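Local coordinates for tailspike protein (Acinetobacter phage vB_ApiP_P1, PDB 6E1R), which probably recognises and hydrolyses the capsular polysaccharide of its Acinetobacter host as the phage attaches to the cell, at residues D282-T296 with Y307-L321. Sequence-based numbering, arbitrary orientation.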
ATOM      1  N   ASP A 282     -10.989  -1.495  -9.672  1.00 40.87           N
ATOM      2  CA  ASP A 282     -11.983  -0.622 -10.288  1.00 35.13           C
ATOM      3  C   ASP A 282     -13.365  -1.215 -10.053  1.00 37.24           C
ATOM      4  O   ASP A 282     -13.712  -2.244 -10.642  1.00 46.39           O
ATOM      5  CB  ASP A 282     -11.699  -0.458 -11.782  1.00 39.04           C
ATOM      6  CG  ASP A 282     -12.627   0.534 -12.452  1.00 40.48           C
ATOM      7  OD1 ASP A 282     -13.338   1.273 -11.741  1.00 38.54           O
ATOM      8  OD2 ASP A 282     -12.643   0.565 -13.700  1.00 42.97           O
ATOM      9  N   LEU A 283     -14.152  -0.570  -9.197  1.00 32.57           N
ATOM     10  CA  LEU A 283     -15.518  -0.988  -8.884  1.00 35.28           C
ATOM     11  C   LEU A 283     -16.453   0.132  -9.332  1.00 38.72           C
ATOM     12  O   LEU A 283     -16.691   1.086  -8.587  1.00 40.38           O
ATOM     13  CB  LEU A 283     -15.691  -1.296  -7.389  1.00 32.02           C
ATOM     14  CG  LEU A 283     -15.021  -2.535  -6.787  1.00 34.03           C
ATOM     15  CD1 LEU A 283     -13.515  -2.355  -6.635  1.00 37.07           C
ATOM     16  CD2 LEU A 283     -15.659  -2.880  -5.449  1.00 31.46           C
ATOM     17  N   GLU A 284     -16.983   0.020 -10.548  1.00 38.38           N
ATOM     18  CA  GLU A 284     -17.809   1.080 -11.104  1.00 41.24           C
ATOM     19  C   GLU A 284     -18.939   0.495 -11.938  1.00 44.74           C
ATOM     20  O   GLU A 284     -18.893  -0.659 -12.371  1.00 48.45           O
ATOM     21  CB  GLU A 284     -16.986   2.063 -11.953  1.00 43.06           C
ATOM     22  CG  GLU A 284     -16.368   1.464 -13.202  1.00 49.24           C
ATOM     23  CD  GLU A 284     -15.709   2.514 -14.078  1.00 62.10           C
ATOM     24  OE1 GLU A 284     -16.339   3.565 -14.320  1.00 69.17           O
ATOM     25  OE2 GLU A 284     -14.563   2.297 -14.520  1.00 66.95           O
ATOM     26  N   GLN A 285     -19.969   1.321 -12.141  1.00 44.33           N
ATOM     27  CA  GLN A 285     -21.086   1.021 -13.038  1.00 43.25           C
ATOM     28  C   GLN A 285     -21.867  -0.216 -12.602  1.00 41.22           C
ATOM     29  O   GLN A 285     -22.429  -0.932 -13.434  1.00 45.27           O
ATOM     30  CB  GLN A 285     -20.603   0.870 -14.484  1.00 42.97           C
ATOM     31  CG  GLN A 285     -19.944   2.122 -15.040  1.00 49.34           C
ATOM     32  CD  GLN A 285     -19.457   1.943 -16.463  1.00 62.62           C
ATOM     33  OE1 GLN A 285     -19.726   0.926 -17.102  1.00 73.11           O
ATOM     34  NE2 GLN A 285     -18.736   2.936 -16.970  1.00 67.08           N
ATOM     35  N   ASN A 286     -21.920  -0.475 -11.300  1.00 34.64           N
ATOM     36  CA  ASN A 286     -22.680  -1.600 -10.779  1.00 38.32           C
ATOM     37  C   ASN A 286     -24.112  -1.181 -10.459  1.00 44.96           C
ATOM     38  O   ASN A 286     -24.429   0.003 -10.331  1.00 48.24           O
ATOM     39  CB  ASN A 286     -22.010  -2.175  -9.532  1.00 32.80           C
ATOM     40  CG  ASN A 286     -20.612  -2.684  -9.806  1.00 37.28           C
ATOM     41  OD1 ASN A 286     -20.425  -3.839 -10.188  1.00 44.79           O
ATOM     42  ND2 ASN A 286     -19.619  -1.824  -9.611  1.00 34.22           N
ATOM     43  N   LEU A 287     -24.979  -2.181 -10.328  1.00 45.43           N
ATOM     44  CA  LEU A 287     -26.389  -1.981 -10.011  1.00 41.60           C
ATOM     45  C   LEU A 287     -26.805  -2.882  -8.858  1.00 38.59           C
ATOM     46  O   LEU A 287     -27.918  -3.416  -8.832  1.00 40.74           O
ATOM     47  CB  LEU A 287     -27.265  -2.241 -11.235  1.00 42.17           C
ATOM     48  CG  LEU A 287     -27.047  -1.317 -12.434  1.00 45.06           C
ATOM     49  CD1 LEU A 287     -27.966  -1.702 -13.580  1.00 46.36           C
ATOM     50  CD2 LEU A 287     -27.262   0.134 -12.032  1.00 46.50           C
ATOM     51  N   CYS A 288     -25.912  -3.069  -7.889  1.00 30.55           N
ATOM     52  CA  CYS A 288     -26.202  -3.942  -6.761  1.00 33.15           C
ATOM     53  C   CYS A 288     -27.320  -3.360  -5.906  1.00 35.91           C
ATOM     54  O   CYS A 288     -27.439  -2.141  -5.755  1.00 37.56           O
ATOM     55  CB  CYS A 288     -24.948  -4.150  -5.917  1.00 39.53           C
ATOM     56  SG  CYS A 288     -23.570  -4.893  -6.811  1.00 48.20           S
ATOM     57  N   THR A 289     -28.147  -4.242  -5.341  1.00 34.52           N
ATOM     58  CA  THR A 289     -29.331  -3.781  -4.626  1.00 41.59           C
ATOM     59  C   THR A 289     -29.035  -3.402  -3.181  1.00 44.64           C
ATOM     60  O   THR A 289     -29.757  -2.579  -2.608  1.00 48.05           O
ATOM     61  CB  THR A 289     -30.437  -4.838  -4.675  1.00 38.96           C
ATOM     62  OG1 THR A 289     -29.940  -6.093  -4.195  1.00 40.75           O
ATOM     63  CG2 THR A 289     -30.947  -5.005  -6.102  1.00 35.39           C
ATOM     64  N   GLU A 290     -28.014  -3.994  -2.562  1.00 44.20           N
ATOM     65  CA  GLU A 290     -27.726  -3.719  -1.159  1.00 44.81           C
ATOM     66  C   GLU A 290     -26.364  -3.062  -0.981  1.00 41.47           C
ATOM     67  O   GLU A 290     -26.288  -1.951  -0.446  1.00 42.92           O
ATOM     68  CB  GLU A 290     -27.814  -5.005  -0.330  1.00 52.13           C
ATOM     69  CG  GLU A 290     -29.194  -5.661  -0.345  1.00 67.16           C
ATOM     70  CD  GLU A 290     -29.258  -6.861   0.569  1.00 78.21           C
ATOM     71  OE1 GLU A 290     -28.452  -6.911   1.517  1.00 80.49           O
ATOM     72  OE2 GLU A 290     -30.091  -7.763   0.333  1.00 81.45           O
ATOM     73  N   ALA A 291     -25.291  -3.708  -1.427  1.00 42.37           N
ATOM     74  CA  ALA A 291     -23.953  -3.158  -1.292  1.00 39.43           C
ATOM     75  C   ALA A 291     -23.066  -3.730  -2.387  1.00 44.35           C
ATOM     76  O   ALA A 291     -23.440  -4.669  -3.092  1.00 46.24           O
ATOM     77  CB  ALA A 291     -23.366  -3.455   0.089  1.00 39.10           C
ATOM     78  N   LEU A 292     -21.881  -3.136  -2.540  1.00 37.51           N
ATOM     79  CA  LEU A 292     -20.893  -3.708  -3.446  1.00 32.18           C
ATOM     80  C   LEU A 292     -20.164  -4.873  -2.792  1.00 35.90           C
ATOM     81  O   LEU A 292     -19.853  -5.868  -3.457  1.00 34.22           O
ATOM     82  CB  LEU A 292     -19.897  -2.640  -3.896  1.00 29.33           C
ATOM     83  CG  LEU A 292     -20.459  -1.437  -4.654  1.00 30.72           C
ATOM     84  CD1 LEU A 292     -19.331  -0.524  -5.094  1.00 25.01           C
ATOM     85  CD2 LEU A 292     -21.289  -1.886  -5.846  1.00 31.27           C
ATOM     86  N   ILE A 293     -19.883  -4.767  -1.495  1.00 35.16           N
ATOM     87  CA  ILE A 293     -19.199  -5.806  -0.736  1.00 28.53           C
ATOM     88  C   ILE A 293     -20.008  -6.053   0.531  1.00 32.11           C
ATOM     89  O   ILE A 293     -20.046  -5.198   1.424  1.00 35.27           O
ATOM     90  CB  ILE A 293     -17.754  -5.420  -0.391  1.00 25.57           C
ATOM     91  CG1 ILE A 293     -16.958  -5.122  -1.663  1.00 24.14           C
ATOM     92  CG2 ILE A 293     -17.084  -6.524   0.411  1.00 24.04           C
ATOM     93  CD1 ILE A 293     -15.559  -4.623  -1.399  1.00 25.85           C
ATOM     94  N   LYS A 294     -20.654  -7.213   0.611  1.00 28.18           N
ATOM     95  CA  LYS A 294     -21.375  -7.650   1.802  1.00 27.04           C
ATOM     96  C   LYS A 294     -20.630  -8.849   2.370  1.00 33.40           C
ATOM     97  O   LYS A 294     -20.574  -9.906   1.732  1.00 46.16           O
ATOM     98  CB  LYS A 294     -22.821  -8.017   1.488  1.00 30.45           C
ATOM     99  CG  LYS A 294     -23.561  -8.561   2.702  1.00 40.54           C
ATOM    100  CD  LYS A 294     -24.840  -9.278   2.323  1.00 46.75           C
ATOM    101  CE  LYS A 294     -25.864  -8.319   1.780  1.00 46.38           C
ATOM    102  NZ  LYS A 294     -27.174  -8.994   1.540  1.00 45.35           N
ATOM    103  N   CYS A 295     -20.060  -8.695   3.561  1.00 33.67           N
ATOM    104  CA  CYS A 295     -19.193  -9.727   4.105  1.00 37.80           C
ATOM    105  C   CYS A 295     -19.383  -9.863   5.607  1.00 38.81           C
ATOM    106  O   CYS A 295     -19.525  -8.867   6.321  1.00 44.35           O
ATOM    107  CB  CYS A 295     -17.721  -9.425   3.799  1.00 38.61           C
ATOM    108  SG  CYS A 295     -17.108  -7.893   4.537  1.00 40.01           S
ATOM    109  N   THR A 296     -19.395 -11.111   6.071  1.00 41.38           N
ATOM    110  CA  THR A 296     -19.245 -11.444   7.485  1.00 42.43           C
ATOM    111  C   THR A 296     -17.766 -11.768   7.664  1.00 44.19           C
ATOM    112  O   THR A 296     -17.332 -12.901   7.460  1.00 42.13           O
ATOM    113  CB  THR A 296     -20.139 -12.613   7.883  1.00 44.25           C
ATOM    114  OG1 THR A 296     -21.509 -12.281   7.625  1.00 43.82           O
ATOM    115  CG2 THR A 296     -19.967 -12.946   9.359  1.00 32.85           C
ATOM    116  N   TYR A 307     -10.723   2.902  -8.031  1.00 36.07           N
ATOM    117  CA  TYR A 307     -11.960   3.637  -8.254  1.00 27.23           C
ATOM    118  C   TYR A 307     -13.127   2.911  -7.603  1.00 35.71           C
ATOM    119  O   TYR A 307     -13.228   1.684  -7.678  1.00 39.00           O
ATOM    120  CB  TYR A 307     -12.262   3.811  -9.749  1.00 28.34           C
ATOM    121  CG  TYR A 307     -11.271   4.661 -10.504  1.00 29.60           C
ATOM    122  CD1 TYR A 307     -10.038   4.149 -10.880  1.00 30.00           C
ATOM    123  CD2 TYR A 307     -11.578   5.966 -10.866  1.00 30.60           C
ATOM    124  CE1 TYR A 307      -9.133   4.916 -11.576  1.00 31.39           C
ATOM    125  CE2 TYR A 307     -10.677   6.743 -11.565  1.00 32.00           C
ATOM    126  CZ  TYR A 307      -9.455   6.211 -11.918  1.00 51.97           C
ATOM    127  OH  TYR A 307      -8.551   6.979 -12.614  1.00 53.55           O
ATOM    128  N   ILE A 308     -14.003   3.681  -6.962  1.00 36.11           N
ATOM    129  CA  ILE A 308     -15.316   3.201  -6.542  1.00 33.19           C
ATOM    130  C   ILE A 308     -16.316   4.286  -6.914  1.00 35.88           C
ATOM    131  O   ILE A 308     -16.522   5.240  -6.155  1.00 43.02           O
ATOM    132  CB  ILE A 308     -15.370   2.881  -5.036  1.00 29.19           C
ATOM    133  CG1 ILE A 308     -14.278   1.881  -4.649  1.00 24.41           C
ATOM    134  CG2 ILE A 308     -16.737   2.330  -4.660  1.00 24.65           C
ATOM    135  CD1 ILE A 308     -14.266   1.523  -3.181  1.00 23.83           C
ATOM    136  N   GLU A 309     -16.925   4.169  -8.091  1.00 34.68           N
ATOM    137  CA  GLU A 309     -17.733   5.255  -8.626  1.00 40.65           C
ATOM    138  C   GLU A 309     -18.882   4.687  -9.447  1.00 42.07           C
ATOM    139  O   GLU A 309     -18.987   3.477  -9.654  1.00 47.18           O
ATOM    140  CB  GLU A 309     -16.879   6.212  -9.467  1.00 43.74           C
ATOM    141  CG  GLU A 309     -16.168   5.565 -10.640  1.00 48.90           C
ATOM    142  CD  GLU A 309     -15.387   6.569 -11.469  1.00 58.27           C
ATOM    143  OE1 GLU A 309     -15.214   7.716 -11.005  1.00 58.59           O
ATOM    144  OE2 GLU A 309     -14.946   6.213 -12.582  1.00 63.21           O
ATOM    145  N   ALA A 310     -19.764   5.586  -9.889  1.00 35.38           N
ATOM    146  CA  ALA A 310     -20.833   5.267 -10.837  1.00 35.29           C
ATOM    147  C   ALA A 310     -21.747   4.154 -10.331  1.00 37.68           C
ATOM    148  O   ALA A 310     -22.253   3.348 -11.116  1.00 41.10           O
ATOM    149  CB  ALA A 310     -20.262   4.906 -12.210  1.00 32.04           C
ATOM    150  N   ASN A 311     -21.977   4.101  -9.020  1.00 29.58           N
ATOM    151  CA  ASN A 311     -22.894   3.121  -8.448  1.00 34.40           C
ATOM    152  C   ASN A 311     -24.089   3.840  -7.835  1.00 35.61           C
ATOM    153  O   ASN A 311     -24.323   3.760  -6.624  1.00 37.77           O
ATOM    154  CB  ASN A 311     -22.175   2.261  -7.410  1.00 27.99           C
ATOM    155  CG  ASN A 311     -20.903   1.640  -7.954  1.00 35.74           C
ATOM    156  OD1 ASN A 311     -20.912   1.006  -9.009  1.00 39.32           O
ATOM    157  ND2 ASN A 311     -19.798   1.837  -7.245  1.00 32.51           N
ATOM    158  N   THR A 312     -24.857   4.534  -8.679  1.00 37.21           N
ATOM    159  CA  THR A 312     -25.887   5.443  -8.190  1.00 39.79           C
ATOM    160  C   THR A 312     -27.042   4.711  -7.516  1.00 42.46           C
ATOM    161  O   THR A 312     -27.724   5.290  -6.664  1.00 47.42           O
ATOM    162  CB  THR A 312     -26.419   6.289  -9.348  1.00 45.30           C
ATOM    163  OG1 THR A 312     -26.142   5.624 -10.586  1.00 52.19           O
ATOM    164  CG2 THR A 312     -25.748   7.650  -9.364  1.00 45.01           C
ATOM    165  N   SER A 313     -27.281   3.453  -7.878  1.00 37.89           N
ATOM    166  CA  SER A 313     -28.406   2.698  -7.345  1.00 37.33           C
ATOM    167  C   SER A 313     -28.022   1.752  -6.217  1.00 39.25           C
ATOM    168  O   SER A 313     -28.899   1.067  -5.681  1.00 40.72           O
ATOM    169  CB  SER A 313     -29.090   1.913  -8.466  1.00 35.48           C
ATOM    170  OG  SER A 313     -29.479   2.780  -9.517  1.00 40.33           O
ATOM    171  N   THR A 314     -26.747   1.687  -5.847  1.00 40.21           N
ATOM    172  CA  THR A 314     -26.317   0.785  -4.788  1.00 40.43           C
ATOM    173  C   THR A 314     -26.290   1.538  -3.466  1.00 43.35           C
ATOM    174  O   THR A 314     -25.617   2.574  -3.372  1.00 44.49           O
ATOM    175  CB  THR A 314     -24.946   0.209  -5.092  1.00 38.73           C
ATOM    176  OG1 THR A 314     -24.976  -0.435  -6.371  1.00 41.47           O
ATOM    177  CG2 THR A 314     -24.559  -0.813  -4.038  1.00 32.48           C
ATOM    178  N   PRO A 315     -26.996   1.067  -2.434  1.00 42.16           N
ATOM    179  CA  PRO A 315     -27.033   1.824  -1.168  1.00 34.40           C
ATOM    180  C   PRO A 315     -25.672   1.998  -0.521  1.00 34.16           C
ATOM    181  O   PRO A 315     -25.295   3.125  -0.172  1.00 36.38           O
ATOM    182  CB  PRO A 315     -27.985   0.992  -0.299  1.00 32.86           C
ATOM    183  CG  PRO A 315     -28.857   0.285  -1.275  1.00 41.36           C
ATOM    184  CD  PRO A 315     -27.966  -0.039  -2.444  1.00 44.36           C
ATOM    185  N   TYR A 316     -24.921   0.916  -0.343  1.00 31.77           N
ATOM    186  CA  TYR A 316     -23.661   0.974   0.378  1.00 32.07           C
ATOM    187  C   TYR A 316     -22.523   0.478  -0.503  1.00 36.98           C
ATOM    188  O   TYR A 316     -22.727  -0.284  -1.451  1.00 45.16           O
ATOM    189  CB  TYR A 316     -23.723   0.136   1.661  1.00 31.46           C
ATOM    190  CG  TYR A 316     -24.956   0.391   2.498  1.00 34.86           C
ATOM    191  CD1 TYR A 316     -25.155   1.611   3.132  1.00 38.02           C
ATOM    192  CD2 TYR A 316     -25.917  -0.598   2.667  1.00 34.60           C
ATOM    193  CE1 TYR A 316     -26.281   1.841   3.901  1.00 39.94           C
ATOM    194  CE2 TYR A 316     -27.045  -0.378   3.432  1.00 36.52           C
ATOM    195  CZ  TYR A 316     -27.222   0.843   4.046  1.00 39.88           C
ATOM    196  OH  TYR A 316     -28.346   1.065   4.810  1.00 42.63           O
ATOM    197  N   VAL A 317     -21.311   0.930  -0.183  1.00 35.29           N
ATOM    198  CA  VAL A 317     -20.126   0.409  -0.855  1.00 34.69           C
ATOM    199  C   VAL A 317     -19.676  -0.891  -0.203  1.00 33.23           C
ATOM    200  O   VAL A 317     -19.427  -1.892  -0.882  1.00 36.50           O
ATOM    201  CB  VAL A 317     -19.000   1.458  -0.859  1.00 34.39           C
ATOM    202  CG1 VAL A 317     -17.709   0.846  -1.375  1.00 30.23           C
ATOM    203  CG2 VAL A 317     -19.398   2.656  -1.704  1.00 38.46           C
ATOM    204  N   ILE A 318     -19.570  -0.897   1.122  1.00 30.02           N
ATOM    205  CA  ILE A 318     -19.211  -2.091   1.873  1.00 29.71           C
ATOM    206  C   ILE A 318     -20.109  -2.171   3.101  1.00 34.47           C
ATOM    207  O   ILE A 318     -20.384  -1.157   3.751  1.00 37.97           O
ATOM    208  CB  ILE A 318     -17.716  -2.094   2.259  1.00 28.94           C
ATOM    209  CG1 ILE A 318     -17.348  -3.391   2.982  1.00 33.89           C
ATOM    210  CG2 ILE A 318     -17.365  -0.870   3.103  1.00 26.81           C
ATOM    211  CD1 ILE A 318     -15.858  -3.626   3.091  1.00 37.69           C
ATOM    212  N   LYS A 319     -20.585  -3.377   3.401  1.00 33.60           N
ATOM    213  CA  LYS A 319     -21.484  -3.621   4.525  1.00 33.80           C
ATOM    214  C   LYS A 319     -20.989  -4.844   5.284  1.00 38.65           C
ATOM    215  O   LYS A 319     -21.037  -5.962   4.763  1.00 44.42           O
ATOM    216  CB  LYS A 319     -22.922  -3.821   4.048  1.00 26.50           C
ATOM    217  CG  LYS A 319     -23.909  -4.115   5.166  1.00 30.31           C
ATOM    218  CD  LYS A 319     -25.323  -4.261   4.632  1.00 31.08           C
ATOM    219  CE  LYS A 319     -26.312  -4.529   5.753  1.00 33.41           C
ATOM    220  NZ  LYS A 319     -27.717  -4.560   5.260  1.00 36.23           N
ATOM    221  N   THR A 320     -20.516  -4.633   6.508  1.00 37.45           N
ATOM    222  CA  THR A 320     -20.008  -5.716   7.334  1.00 35.65           C
ATOM    223  C   THR A 320     -21.127  -6.319   8.175  1.00 36.67           C
ATOM    224  O   THR A 320     -22.045  -5.624   8.618  1.00 40.97           O
ATOM    225  CB  THR A 320     -18.882  -5.224   8.245  1.00 36.23           C
ATOM    226  OG1 THR A 320     -19.296  -4.028   8.920  1.00 35.18           O
ATOM    227  CG2 THR A 320     -17.624  -4.941   7.436  1.00 35.27           C
ATOM    228  N   LEU A 321     -21.037  -7.629   8.394  1.00 29.37           N
ATOM    229  CA  LEU A 321     -22.033  -8.382   9.141  1.00 33.45           C
ATOM    230  C   LEU A 321     -21.338  -9.272  10.163  1.00 34.77           C
ATOM    231  O   LEU A 321     -20.111  -9.392  10.185  1.00 37.83           O
ATOM    232  CB  LEU A 321     -22.906  -9.234   8.207  1.00 39.36           C
ATOM    233  CG  LEU A 321     -23.862  -8.496   7.271  1.00 44.78           C
ATOM    234  CD1 LEU A 321     -24.400  -9.437   6.210  1.00 44.14           C
ATOM    235  CD2 LEU A 321     -25.002  -7.895   8.069  1.00 51.57           C
TER
HETATM  236  O   HOH W   1     -25.748   1.167  -8.530  1.00 52.29           O
HETATM  237  O   HOH W   2     -30.041  -1.495  -7.305  1.00 37.59           O
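The amide oxygen of Asn311 is gripped twice by Asn286: the backbone N of Asn286 reaches OD1 of Asn311 at 2.9 Å, nearly in line with its C=O, while Asn286 ND2 meets the same OD1 at 3.2 Å from above the carbonyl plane. The two side chains run alongside each other in the same direction, their amide planes turned by 43°. Asn311 ND2 adds a weak bond to Leu283 O. Beside this pair, Leu292 spreads its two methyls over the neighbouring coil: CD1 packs 3.9 Å from Ile308 CG2, and CD2 meets the methyl CG2 of Thr314 at the same distance. Thr314 OG1 stands opposite its own carbonyl carbon (chi1 -56°), which leaves CG2 to face Leu292 while OG1 lies toward Cys288 and a water that also bonds Asn286 O and Ser313 N. Before the loop, Leu283 N bonds Tyr307 O (2.9 Å); past the corner at Leu292 and Val317, Lys319 N bonds Ile293 O (2.7 Å). Further out, Asn286 ND2 also bonds Phe258 O and Asn311 ND2 bonds Pro342 O, so the stacked pair is tied to the coils before and after it. Tyr307 OH bonds Thr274 of the second subunit. The stacked corners are those of a right-handed parallel beta-helix, the fold common in phage tailspikes. Strands 281-284 and 306-309 are flanked by 257-259 and 331-338, and strands 293-297 and 316-320 by 267-270 and 346-350.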